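Bifunctional endo-1,4-beta-xylanase A (Neocallimastix patriciarum, PDB 2VG9) probably hydrolyses internal beta-1,4 linkages of xylan as an endo-xylanase of glycoside hydrolase family 11, here in a loop-swap mutant form. Local coordinates at residues 5-10 and 27-32; 39-44 and 206-211; 58-63 and 190-195; 81-86 and 117-122; 131-136 and 169-174. All coordinates share one frame; numbering follows the deposited sequence.

Interaction 1: 5-10 and 27-32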
# COMPACT_ATOMS: atom_id res chain seq x y z
N VAL A 5 8.37 -7.95 -14.82
CA VAL A 5 8.22 -9.18 -14.06
C VAL A 5 7.30 -10.18 -14.79
O VAL A 5 6.45 -9.79 -15.61
CB VAL A 5 7.74 -8.93 -12.59
CG1 VAL A 5 8.80 -8.14 -11.78
CG2 VAL A 5 6.35 -8.21 -12.58
N GLY A 6 7.48 -11.47 -14.47
CA GLY A 6 6.67 -12.53 -15.06
C GLY A 6 7.24 -13.12 -16.33
O GLY A 6 6.58 -13.91 -17.01
N ASN A 7 8.47 -12.71 -16.66
CA ASN A 7 9.16 -13.16 -17.88
C ASN A 7 10.58 -13.66 -17.59
O ASN A 7 11.50 -13.45 -18.38
CB ASN A 7 9.18 -12.03 -18.93
CG ASN A 7 7.78 -11.68 -19.46
OD1 ASN A 7 7.05 -12.55 -19.96
ND2 ASN A 7 7.40 -10.39 -19.35
N GLY A 8 10.74 -14.36 -16.46
CA GLY A 8 12.05 -14.81 -15.99
C GLY A 8 12.35 -14.43 -14.55
O GLY A 8 12.77 -15.27 -13.75
N GLN A 9 12.14 -13.15 -14.22
CA GLN A 9 12.23 -12.66 -12.84
C GLN A 9 10.85 -12.26 -12.37
O GLN A 9 10.16 -11.53 -13.07
CB GLN A 9 13.13 -11.41 -12.75
CG GLN A 9 14.50 -11.52 -13.41
CD GLN A 9 15.36 -12.58 -12.79
OE1 GLN A 9 16.00 -13.37 -13.51
NE2 GLN A 9 15.39 -12.63 -11.46
N ASN A 10 10.46 -12.74 -11.19
CA ASN A 10 9.17 -12.37 -10.61
C ASN A 10 9.17 -11.13 -9.71
O ASN A 10 8.11 -10.70 -9.27
CB ASN A 10 8.56 -13.57 -9.88
CG ASN A 10 7.98 -14.61 -10.85
OD1 ASN A 10 7.64 -14.31 -12.01
ND2 ASN A 10 7.87 -15.84 -10.38
N GLY A 27 2.51 -15.38 -11.12
CA GLY A 27 1.66 -15.92 -12.17
C GLY A 27 1.18 -14.95 -13.21
O GLY A 27 0.48 -15.36 -14.14
N GLY A 28 1.50 -13.66 -13.06
CA GLY A 28 1.13 -12.66 -14.04
C GLY A 28 2.38 -12.13 -14.74
O GLY A 28 3.44 -12.74 -14.68
N GLU A 29 2.24 -10.98 -15.39
CA GLU A 29 3.35 -10.23 -15.97
C GLU A 29 3.04 -8.75 -15.79
O GLU A 29 1.86 -8.37 -15.62
CB GLU A 29 3.62 -10.54 -17.47
CG GLU A 29 2.76 -9.73 -18.49
CD GLU A 29 3.36 -8.35 -18.90
OE1 GLU A 29 4.62 -8.24 -18.99
OE2 GLU A 29 2.56 -7.39 -19.16
N GLY A 30 4.08 -7.92 -15.86
CA GLY A 30 3.89 -6.50 -15.68
C GLY A 30 5.23 -5.79 -15.66
O GLY A 30 6.29 -6.41 -15.80
N SER A 31 5.17 -4.47 -15.50
CA SER A 31 6.36 -3.68 -15.48
C SER A 31 6.12 -2.39 -14.72
O SER A 31 4.98 -2.00 -14.50
CB SER A 31 6.83 -3.40 -16.91
OG SER A 31 5.92 -2.58 -17.61
N MET A 32 7.22 -1.80 -14.26
CA MET A 32 7.20 -0.49 -13.65
C MET A 32 8.23 0.33 -14.38
O MET A 32 9.34 -0.14 -14.63
CB MET A 32 7.57 -0.55 -12.16
CG MET A 32 7.72 0.85 -11.51
SD MET A 32 8.29 0.84 -9.77
CE MET A 32 8.22 -0.90 -9.52
O HOH W 1 5.35 -15.96 -12.04

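Interaction 2: 39-44 and 206-211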
# COMPACT_ATOMS: atom_id res chain seq x y z
N THR A 39 7.93 9.05 -8.32
CA THR A 39 6.92 8.81 -9.36
C THR A 39 7.22 7.49 -10.12
O THR A 39 8.36 7.02 -10.13
CB THR A 39 6.79 10.03 -10.37
OG1 THR A 39 8.00 10.18 -11.10
CG2 THR A 39 6.47 11.34 -9.66
N PHE A 40 6.20 6.91 -10.74
CA PHE A 40 6.32 5.71 -11.52
C PHE A 40 5.02 5.46 -12.26
O PHE A 40 3.96 6.00 -11.91
CB PHE A 40 6.62 4.48 -10.62
CG PHE A 40 5.48 4.09 -9.69
CD1 PHE A 40 4.67 2.97 -9.97
CD2 PHE A 40 5.21 4.84 -8.55
CE1 PHE A 40 3.63 2.58 -9.09
CE2 PHE A 40 4.19 4.46 -7.66
CZ PHE A 40 3.39 3.33 -7.92
N LYS A 41 5.12 4.61 -13.28
CA LYS A 41 3.98 4.13 -14.03
C LYS A 41 4.12 2.60 -14.00
O LYS A 41 5.23 2.06 -13.99
CB LYS A 41 4.11 4.63 -15.46
CG LYS A 41 2.96 4.28 -16.42
CD LYS A 41 3.32 4.71 -17.87
CE LYS A 41 2.08 4.65 -18.78
NZ LYS A 41 2.30 5.31 -20.14
N ALA A 42 2.99 1.91 -13.94
CA ALA A 42 3.01 0.44 -13.87
C ALA A 42 1.87 -0.10 -14.70
O ALA A 42 0.84 0.57 -14.90
CB ALA A 42 2.89 -0.02 -12.47
N GLU A 43 2.04 -1.33 -15.16
CA GLU A 43 1.05 -1.97 -15.98
C GLU A 43 1.14 -3.45 -15.68
O GLU A 43 2.22 -3.97 -15.42
CB GLU A 43 1.25 -1.63 -17.49
CG GLU A 43 2.63 -1.94 -18.11
CD GLU A 43 2.79 -3.39 -18.60
OE1 GLU A 43 3.94 -3.91 -18.65
OE2 GLU A 43 1.76 -4.03 -18.94
N TRP A 44 -0.00 -4.12 -15.63
CA TRP A 44 -0.01 -5.52 -15.31
C TRP A 44 -1.00 -6.27 -16.17
O TRP A 44 -2.00 -5.72 -16.59
CB TRP A 44 -0.24 -5.75 -13.80
CG TRP A 44 -1.59 -5.32 -13.22
CD1 TRP A 44 -2.67 -6.13 -12.98
CD2 TRP A 44 -1.97 -4.00 -12.80
NE1 TRP A 44 -3.70 -5.39 -12.44
CE2 TRP A 44 -3.30 -4.08 -12.34
CE3 TRP A 44 -1.32 -2.75 -12.81
CZ2 TRP A 44 -4.01 -2.95 -11.87
CZ3 TRP A 44 -2.03 -1.63 -12.33
CH2 TRP A 44 -3.35 -1.74 -11.88
N VAL A 206 -3.52 -0.51 -15.44
CA VAL A 206 -2.43 0.48 -15.47
C VAL A 206 -2.62 1.49 -14.33
O VAL A 206 -3.73 1.79 -13.93
CB VAL A 206 -2.36 1.30 -16.83
CG1 VAL A 206 -1.96 0.41 -18.01
CG2 VAL A 206 -3.71 1.97 -17.15
N ALA A 207 -1.50 2.01 -13.83
CA ALA A 207 -1.51 3.07 -12.85
C ALA A 207 -0.36 3.95 -13.26
O ALA A 207 0.79 3.50 -13.27
CB ALA A 207 -1.26 2.54 -11.43
N ASP A 208 -0.67 5.20 -13.60
CA ASP A 208 0.37 6.11 -13.96
C ASP A 208 0.43 7.19 -12.89
O ASP A 208 -0.39 8.09 -12.89
CB ASP A 208 0.16 6.64 -15.39
CG ASP A 208 1.25 7.61 -15.83
OD1 ASP A 208 2.33 7.70 -15.18
OD2 ASP A 208 1.00 8.29 -16.82
N VAL A 209 1.40 7.05 -11.97
CA VAL A 209 1.59 8.00 -10.85
C VAL A 209 2.53 9.16 -11.22
O VAL A 209 3.77 9.02 -11.19
CB VAL A 209 2.03 7.24 -9.54
CG1 VAL A 209 2.16 8.19 -8.31
CG2 VAL A 209 1.04 6.10 -9.23
N THR A 210 1.95 10.32 -11.53
CA THR A 210 2.71 11.41 -12.10
C THR A 210 3.14 12.37 -11.03
O THR A 210 4.04 13.16 -11.26
CB THR A 210 1.90 12.16 -13.16
OG1 THR A 210 0.65 12.59 -12.59
CG2 THR A 210 1.63 11.25 -14.36
N LEU A 211 2.52 12.28 -9.86
CA LEU A 211 2.94 13.06 -8.69
C LEU A 211 2.92 12.15 -7.51
O LEU A 211 1.91 11.51 -7.25
CB LEU A 211 1.97 14.22 -8.43
CG LEU A 211 2.28 15.39 -7.50
CD1 LEU A 211 1.08 16.41 -7.60
CD2 LEU A 211 2.52 15.03 -6.05

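Interaction 3: 58-63 and 190-195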
# COMPACT_ATOMS: atom_id res chain seq x y z
N GLY A 58 7.95 4.24 -2.24
CA GLY A 58 7.71 4.94 -0.97
C GLY A 58 8.95 5.37 -0.23
O GLY A 58 10.06 5.25 -0.72
N LEU A 59 8.73 5.84 1.00
CA LEU A 59 9.77 6.40 1.83
C LEU A 59 9.99 5.41 2.95
O LEU A 59 9.03 5.09 3.67
CB LEU A 59 9.36 7.79 2.37
CG LEU A 59 10.45 8.54 3.14
CD1 LEU A 59 11.69 8.73 2.25
CD2 LEU A 59 9.94 9.92 3.62
N ASP A 60 11.22 4.88 3.08
CA ASP A 60 11.56 3.97 4.22
C ASP A 60 11.81 4.81 5.44
O ASP A 60 12.46 5.87 5.35
CB ASP A 60 12.79 3.08 3.93
CG ASP A 60 13.35 2.36 5.23
OD1 ASP A 60 12.74 1.39 5.79
OD2 ASP A 60 14.46 2.75 5.67
N PHE A 61 11.27 4.37 6.57
CA PHE A 61 11.49 5.08 7.85
C PHE A 61 12.49 4.35 8.79
O PHE A 61 12.80 4.85 9.87
CB PHE A 61 10.16 5.35 8.54
CG PHE A 61 9.37 6.50 7.94
CD1 PHE A 61 9.23 7.71 8.64
CD2 PHE A 61 8.74 6.37 6.67
CE1 PHE A 61 8.45 8.79 8.11
CE2 PHE A 61 8.00 7.44 6.12
CZ PHE A 61 7.84 8.66 6.84
N GLY A 62 12.95 3.18 8.38
CA GLY A 62 13.98 2.45 9.13
C GLY A 62 13.49 1.69 10.36
O GLY A 62 14.33 1.15 11.11
N SER A 63 12.17 1.64 10.58
CA SER A 63 11.59 0.98 11.76
C SER A 63 12.22 1.49 13.08
O SER A 63 12.62 0.71 13.96
CB SER A 63 11.75 -0.54 11.66
OG SER A 63 11.12 -1.07 10.50
N ASN A 190 6.81 0.09 15.16
CA ASN A 190 7.72 1.10 14.59
C ASN A 190 7.47 1.25 13.08
O ASN A 190 7.26 0.27 12.39
CB ASN A 190 9.18 0.70 14.82
CG ASN A 190 9.59 0.73 16.29
OD1 ASN A 190 9.12 1.56 17.08
ND2 ASN A 190 10.50 -0.18 16.66
N LEU A 191 7.51 2.48 12.58
CA LEU A 191 7.16 2.69 11.17
C LEU A 191 8.23 2.15 10.19
O LEU A 191 9.36 2.62 10.16
CB LEU A 191 6.86 4.17 10.92
CG LEU A 191 6.36 4.53 9.51
CD1 LEU A 191 5.02 3.75 9.13
CD2 LEU A 191 6.16 6.05 9.51
N TYR A 192 7.86 1.16 9.40
CA TYR A 192 8.73 0.58 8.40
C TYR A 192 8.87 1.47 7.15
O TYR A 192 9.98 1.74 6.72
CB TYR A 192 8.20 -0.82 8.04
CG TYR A 192 8.96 -1.56 6.96
CD1 TYR A 192 10.26 -2.02 7.20
CD2 TYR A 192 8.39 -1.83 5.71
CE1 TYR A 192 10.98 -2.72 6.24
CE2 TYR A 192 9.11 -2.55 4.72
CZ TYR A 192 10.41 -2.99 5.01
OH TYR A 192 11.19 -3.69 4.09
N GLU A 193 7.75 1.86 6.55
CA GLU A 193 7.72 2.66 5.31
C GLU A 193 6.33 3.25 5.10
O GLU A 193 5.36 2.83 5.76
CB GLU A 193 7.99 1.78 4.09
CG GLU A 193 6.78 0.85 3.80
CD GLU A 193 7.04 -0.17 2.71
OE1 GLU A 193 7.77 0.15 1.74
OE2 GLU A 193 6.52 -1.29 2.82
N VAL A 194 6.24 4.21 4.18
CA VAL A 194 4.98 4.78 3.74
C VAL A 194 5.10 4.83 2.23
O VAL A 194 5.98 5.53 1.66
CB VAL A 194 4.70 6.21 4.32
CG1 VAL A 194 3.40 6.80 3.74
CG2 VAL A 194 4.61 6.19 5.88
N ALA A 195 4.24 4.06 1.57
CA ALA A 195 4.35 3.88 0.15
C ALA A 195 3.02 4.09 -0.51
O ALA A 195 1.99 3.95 0.13
CB ALA A 195 4.90 2.45 -0.17

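Interaction 4: 81-86 and 117-122. With CD (cadmium ion), chain B.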
# COMPACT_ATOMS: atom_id res chain seq x y z
N TYR A 81 -5.55 5.63 -13.07
CA TYR A 81 -5.56 4.25 -12.63
C TYR A 81 -6.82 3.62 -13.23
O TYR A 81 -7.90 4.19 -13.13
CB TYR A 81 -5.55 4.20 -11.10
CG TYR A 81 -6.14 2.98 -10.46
CD1 TYR A 81 -5.62 1.70 -10.69
CD2 TYR A 81 -7.21 3.11 -9.58
CE1 TYR A 81 -6.18 0.58 -10.05
CE2 TYR A 81 -7.77 2.00 -8.95
CZ TYR A 81 -7.27 0.75 -9.19
OH TYR A 81 -7.84 -0.31 -8.56
N LYS A 82 -6.64 2.46 -13.86
CA LYS A 82 -7.69 1.82 -14.62
C LYS A 82 -7.46 0.30 -14.52
O LYS A 82 -6.32 -0.16 -14.63
CB LYS A 82 -7.57 2.29 -16.09
CG LYS A 82 -8.64 1.81 -17.06
CD LYS A 82 -8.60 2.64 -18.39
CE LYS A 82 -9.18 4.10 -18.21
NZ LYS A 82 -9.34 4.94 -19.53
N GLN A 83 -8.54 -0.45 -14.30
CA GLN A 83 -8.51 -1.89 -14.46
C GLN A 83 -9.10 -2.24 -15.84
O GLN A 83 -10.21 -1.81 -16.19
CB GLN A 83 -9.25 -2.57 -13.31
CG GLN A 83 -9.11 -4.06 -13.29
CD GLN A 83 -9.69 -4.66 -12.06
OE1 GLN A 83 -9.04 -4.74 -11.02
NE2 GLN A 83 -10.93 -5.11 -12.18
N THR A 84 -8.38 -3.02 -16.63
CA THR A 84 -8.84 -3.27 -18.00
C THR A 84 -9.35 -4.70 -18.28
O THR A 84 -10.03 -4.96 -19.31
CB THR A 84 -7.76 -2.89 -19.01
OG1 THR A 84 -6.61 -3.69 -18.76
CG2 THR A 84 -7.40 -1.44 -18.89
N ALA A 85 -9.01 -5.62 -17.37
CA ALA A 85 -9.54 -6.98 -17.41
C ALA A 85 -9.75 -7.48 -15.99
O ALA A 85 -9.05 -7.09 -15.07
CB ALA A 85 -8.60 -7.94 -18.19
N SER A 86 -10.72 -8.36 -15.81
CA SER A 86 -10.98 -8.93 -14.50
C SER A 86 -11.47 -10.36 -14.63
O SER A 86 -12.57 -10.60 -15.11
CB SER A 86 -11.96 -8.06 -13.70
OG SER A 86 -12.13 -8.58 -12.39
N ASP A 117 -8.69 4.12 -3.95
CA ASP A 117 -9.47 3.68 -5.10
C ASP A 117 -9.24 2.18 -5.23
O ASP A 117 -8.21 1.63 -4.73
CB ASP A 117 -9.02 4.43 -6.38
CG ASP A 117 -10.08 4.42 -7.50
OD1 ASP A 117 -11.14 3.79 -7.38
OD2 ASP A 117 -9.85 5.06 -8.54
N TRP A 118 -10.24 1.50 -5.80
CA TRP A 118 -10.22 0.06 -5.98
C TRP A 118 -11.22 -0.29 -7.08
O TRP A 118 -12.14 0.49 -7.39
CB TRP A 118 -10.61 -0.72 -4.71
CG TRP A 118 -11.93 -0.28 -4.09
CD1 TRP A 118 -12.11 0.71 -3.15
CD2 TRP A 118 -13.25 -0.78 -4.42
NE1 TRP A 118 -13.45 0.84 -2.86
CE2 TRP A 118 -14.17 -0.07 -3.61
CE3 TRP A 118 -13.72 -1.77 -5.30
CZ2 TRP A 118 -15.57 -0.31 -3.68
CZ3 TRP A 118 -15.14 -2.00 -5.37
CH2 TRP A 118 -16.03 -1.26 -4.57
N VAL A 119 -11.06 -1.48 -7.65
CA VAL A 119 -11.99 -1.93 -8.68
C VAL A 119 -12.48 -3.33 -8.35
O VAL A 119 -11.68 -4.21 -7.97
CB VAL A 119 -11.38 -1.86 -10.09
CG1 VAL A 119 -12.39 -2.39 -11.16
CG2 VAL A 119 -10.93 -0.39 -10.41
N ASP A 120 -13.82 -3.49 -8.42
CA ASP A 120 -14.57 -4.77 -8.29
C ASP A 120 -14.68 -5.31 -6.87
O ASP A 120 -15.70 -5.90 -6.50
CB ASP A 120 -14.01 -5.87 -9.20
CG ASP A 120 -14.26 -5.61 -10.66
OD1 ASP A 120 -15.22 -4.92 -11.02
OD2 ASP A 120 -13.48 -6.11 -11.48
N TRP A 121 -13.63 -5.15 -6.08
CA TRP A 121 -13.61 -5.71 -4.72
C TRP A 121 -12.58 -5.01 -3.87
O TRP A 121 -11.49 -4.67 -4.34
CB TRP A 121 -13.28 -7.21 -4.76
CG TRP A 121 -13.31 -7.91 -3.42
CD1 TRP A 121 -14.41 -8.49 -2.81
CD2 TRP A 121 -12.20 -8.14 -2.55
NE1 TRP A 121 -14.03 -9.05 -1.61
CE2 TRP A 121 -12.69 -8.84 -1.42
CE3 TRP A 121 -10.84 -7.81 -2.61
CZ2 TRP A 121 -11.86 -9.22 -0.37
CZ3 TRP A 121 -10.02 -8.19 -1.55
CH2 TRP A 121 -10.53 -8.88 -0.45
N VAL A 122 -12.92 -4.83 -2.61
CA VAL A 122 -12.01 -4.25 -1.61
C VAL A 122 -12.29 -5.03 -0.33
O VAL A 122 -13.42 -5.52 -0.17
CB VAL A 122 -12.29 -2.71 -1.46
CG1 VAL A 122 -13.68 -2.45 -0.84
CG2 VAL A 122 -11.20 -1.99 -0.66
CD CD B . -14.81 -4.99 -13.26
O HOH W 2 -12.78 -4.56 -14.57

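Interaction 5: 131-136 and 169-174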
# COMPACT_ATOMS: atom_id res chain seq x y z
N THR A 131 -13.68 10.71 9.95
CA THR A 131 -13.47 11.81 9.01
C THR A 131 -12.00 12.18 9.04
O THR A 131 -11.50 12.57 10.09
CB THR A 131 -14.36 13.07 9.39
OG1 THR A 131 -15.74 12.69 9.39
CG2 THR A 131 -14.16 14.20 8.38
N ILE A 132 -11.31 12.08 7.90
CA ILE A 132 -9.89 12.42 7.78
C ILE A 132 -9.73 13.23 6.48
O ILE A 132 -10.30 12.87 5.46
CB ILE A 132 -8.94 11.16 7.79
CG1 ILE A 132 -9.02 10.42 9.15
CG2 ILE A 132 -7.50 11.57 7.52
CD1 ILE A 132 -8.54 8.94 9.17
N ASP A 133 -8.97 14.33 6.52
CA ASP A 133 -8.82 15.18 5.34
C ASP A 133 -10.18 15.59 4.73
O ASP A 133 -10.32 15.72 3.51
CB ASP A 133 -7.90 14.52 4.28
CG ASP A 133 -6.49 14.30 4.80
OD1 ASP A 133 -5.92 15.24 5.39
OD2 ASP A 133 -5.95 13.18 4.65
N GLY A 134 -11.19 15.76 5.59
CA GLY A 134 -12.50 16.21 5.20
C GLY A 134 -13.33 15.15 4.51
O GLY A 134 -14.37 15.45 3.90
N ALA A 135 -12.85 13.90 4.56
CA ALA A 135 -13.47 12.81 3.82
C ALA A 135 -13.76 11.63 4.73
O ALA A 135 -13.07 11.43 5.76
CB ALA A 135 -12.57 12.37 2.66
N GLN A 136 -14.74 10.83 4.33
CA GLN A 136 -15.16 9.64 5.05
C GLN A 136 -14.31 8.41 4.69
O GLN A 136 -14.11 8.11 3.49
CB GLN A 136 -16.65 9.34 4.80
CG GLN A 136 -17.60 10.44 5.32
CD GLN A 136 -17.31 10.86 6.80
OE1 GLN A 136 -16.78 11.96 7.07
NE2 GLN A 136 -17.63 9.97 7.74
N SER A 169 -6.29 11.25 -6.98
CA SER A 169 -5.32 12.29 -6.60
C SER A 169 -5.73 13.00 -5.32
O SER A 169 -6.93 13.08 -5.00
CB SER A 169 -5.11 13.32 -7.73
OG SER A 169 -6.28 14.05 -7.94
N GLY A 170 -4.74 13.54 -4.61
CA GLY A 170 -5.06 14.38 -3.49
C GLY A 170 -4.04 14.33 -2.38
O GLY A 170 -2.99 13.75 -2.55
N HIS A 171 -4.37 14.96 -1.25
CA HIS A 171 -3.52 14.97 -0.07
C HIS A 171 -4.01 13.96 0.96
O HIS A 171 -5.21 13.87 1.21
CB HIS A 171 -3.57 16.34 0.58
CG HIS A 171 -2.82 16.39 1.87
ND1 HIS A 171 -3.43 16.17 3.09
CD2 HIS A 171 -1.50 16.54 2.12
CE1 HIS A 171 -2.51 16.23 4.05
NE2 HIS A 171 -1.34 16.44 3.48
N ILE A 172 -3.09 13.18 1.52
CA ILE A 172 -3.40 12.29 2.64
C ILE A 172 -2.52 12.64 3.84
O ILE A 172 -1.28 12.63 3.75
CB ILE A 172 -3.19 10.79 2.27
CG1 ILE A 172 -4.06 10.41 1.03
CG2 ILE A 172 -3.39 9.85 3.53
CD1 ILE A 172 -3.70 9.09 0.41
N THR A 173 -3.17 12.96 4.95
CA THR A 173 -2.50 13.08 6.23
C THR A 173 -2.37 11.70 6.85
O THR A 173 -3.17 11.28 7.70
CB THR A 173 -3.21 14.07 7.18
OG1 THR A 173 -3.61 15.23 6.43
CG2 THR A 173 -2.28 14.45 8.38
N VAL A 174 -1.34 10.99 6.39
CA VAL A 174 -1.06 9.63 6.80
C VAL A 174 -1.02 9.52 8.34
O VAL A 174 -1.58 8.57 8.92
CB VAL A 174 0.28 9.14 6.17
CG1 VAL A 174 0.70 7.79 6.72
CG2 VAL A 174 0.16 9.08 4.60

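Interaction 1: 5-10 and 27-32
Glu-29 sends CG between its own backbone N and carbonyl carbon (chi1 85°) and bends at the next bond, which brings OE1 to 3.5 Å from Asn-7 ND2. Asn-7 meets it with CG turned anti to its carbonyl carbon, and the amide and carboxylate planes are 37° apart, so the two groups approach at a slant. Beneath them the backbones pair: Val-5 N donates to Gly-30 O at 2.8 Å, and Gly-30 N returns a bond to Val-5 O at 3.0 Å. This antiparallel hydrogen-bonded pair lies at the end of the ladder between edge strand 2-5 and strand 29-34 of the jelly roll, which continues with backbone bonding of Met-32 to Phe-3. The CG2 branch of Val-5 lies against Gly-30 O, while CA of Glu-29 makes a C-H...O contact with Val-5 O. One residue further, CA of Gly-6 sits 3.3 Å from Gly-28 O; a beta carbon on Gly-6 would strike that oxygen and the Glu-29 backbone. Past the turn, a water accepts from Gly-27 N and donates weakly to Asn-10 OD1. With OE2 of Glu-29 bonded by Asn-45, the join itself is carried by backbone amides and C-H...O contacts, the Glu-29 and Asn-7 side chains merely approaching each other.

Interaction 2: 39-44 and 206-211
Thr-39 leads in with its CB 3.3 Å from Val-209 O and its CG2 methyl against the carbonyl oxygen of Thr-210, while OG1 bonds Ser-36 O and a bound acetate. Phe-40 begins the ladder proper: its N donates to Val-209 O, and its O takes the shorter return bond from Val-209 N at 2.8 Å. With CG between backbone N and carbonyl carbon (chi1 67°), the phenyl ring swings over to Val-209, whose CG2 makes a CH-pi contact 4.2 Å from the ring centroid, displaced toward the rim. Lys-41 points to the other face; its extended chain crosses Asp-208, Lys-41 CB lying 3.6 Å from Asp-208 OD1, yet Lys-41 NZ stays 4.6 Å from Asp-208 OD2, too far for a salt bridge. Ala-42 and Ala-207 form the second hydrogen-bonded pair. Strands 40-45 and 203-216 are thus neighbours in the outer sheet of the beta-jelly roll, and Phe-40, Ala-42, Ala-207 and Val-209 face inward onto strands 52-60 and 190-200. On the Lys-41 side, Glu-43 sets CB against Val-206 CG1 at 3.8 Å before its carboxylate turns off to Ser-31. Trp-44 lays its six-membered ring over the backbone of Val-206, CZ3 being 3.6 Å from Val-206 N, with its NE1 held by Ser-203 and the ring stacked on Phe-53.

Interaction 3: 58-63 and 190-195
Asn-190 rests its CB 3.5 Å from Ser-63 O. Leu-191 does more: its O takes a weak bond from Ser-63 N, and CG, anti to the backbone N (chi1 -175°), carries CD2 over the middle of the Phe-61 ring, 3.6 Å from the centroid in a well-centred CH-pi contact. At Tyr-192 the carbonyl oxygen accepts from Phe-61 N at 2.9 Å. Asp-60 OD1 lies equally near that oxygen, an acceptor beside an acceptor, which the Asx turn may ease because OD1 also receives Gly-62 N. The Tyr-192 ring meets Ser-63 OG at its edge. Strand 52-60 here runs antiparallel to strand 190-200 in the larger, strongly curved sheet of the jelly roll; it ends at Asp-60, and the bonds of Phe-61 N and Ser-63 N keep the chain beyond it beside Leu-191 and Tyr-192. Glu-193 brings CA to 3.2 Å from Leu-59 O, a C-H...O contact. Val-194 forms the hydrogen-bonded pair with Leu-59, Leu-59 N to Val-194 O being 2.8 Å, and presses CG2 on Phe-61 CE2 at 3.6 Å. Replacing Phe-61 with a serine would probably leave Leu-191 CD2 and Val-194 CG2 without the ring they both pack on, opening a gap between them. Ala-195 comes last, its CA 3.7 Å from that of Gly-58, where a beta carbon on the glycine would collide.

Interaction 4: 81-86 and 117-122
Tyr-81, Val-119 and Gln-83 bury the most surface here, and they interleave. The tyrosine ring presents its edge to Asp-117, Tyr-81 CD2 lying 3.4 Å from Asp-117 OD2, with the carboxylate turned almost perpendicular (83°) to the ring. Further out, Tyr-81 OH passes 3.6 Å from Val-119 CG2 and bonds Ser-91. Val-119 CG1, anti to its backbone N (chi1 178°), reaches the other way and packs on the amide of Gln-83, 3.3 Å from Gln-83 NE2. That amide crosses to Asp-120, where Gln-83 NE2 gives Asp-120 OD2 a short but bent, weak bond at 2.8 Å; OE1 of the glutamine is taken by Ser-91. Asp-120 chelates a cadmium ion with both oxygens, OD1 at 2.3 Å and OD2 at 2.5 Å, and a water on the metal accepts from Gln-83 NE2, making the glutamine a second-shell partner of a site that probably owes its metal to crystallisation. Ser-86 OG, which receives Gly-89 N, lies close to the same OD2. Strands 81-86 and 117-119 run nearly parallel, 7° apart, but their axes are 7.9 Å from each other: side chains bridge two sheets, while the backbones of Lys-82 and Val-119 bond Val-206 of strand 203-216 and Ser-91 of strand 89-100.

Interaction 5: 131-136 and 169-174
Asp-133, at the tip of a hairpin, reaches across to Thr-173 of strand 169-173. Its CB passes 4.1 Å from His-171 O, and CG, anti to the carbonyl carbon (chi1 -62°), lies 3.6 Å from Thr-173 N. From there the carboxylate forks. OD2 takes the amide hydrogen of Thr-173 at 2.8 Å, nearly straight at 171°, on its syn side and only 16° out of the carboxylate plane; Ile-172 CA also sits 3.4 Å from this OD2. OD1 turns to the Thr-173 hydroxyl, though OG1 is crowded in the model and the detail of that bond is doubtful. The hairpin is a type I' turn from Ile-132 to Ala-135, with Asp-133 and Gly-134 both at positive phi, and it joins strands 128-132 and 135-145. Thr-173 stands at the N-cap position of helix 174-182, so the turn grips the chain at the residue right before the helix. With an alanine in place of Asp-133, the backbone N of Thr-173 would probably lose its acceptor and the hairpin tip its bond to this junction. Beside the aspartate, Ile-132 brings CG2 to 4.3 Å from Thr-173 O and packs onto the helix at His-177 and Glu-180.

In the fold
The five contacts spread over both layers of one jelly roll. Interactions 1 and 2 share the six-stranded sheet, where strands 29-34 and 40-45 are neighbours. Interaction 4 starts from the same sheet, strand 73-86 flanking strand 203-216, and crosses to strand 117-119 of the larger one. Interaction 5, about 33 Å from interaction 1 between centres, joins the far edge strand 169-173 to the hairpin of strands 128-132 and 135-145 in the larger sheet. Interaction 3 lies in that larger sheet and touches interaction 5 through Val-194 and Val-174. Along the chain interaction 1 closes first; interaction 2 then encloses 3, which encloses 4 and 5 in series. Early and late strands thus meet in one domain.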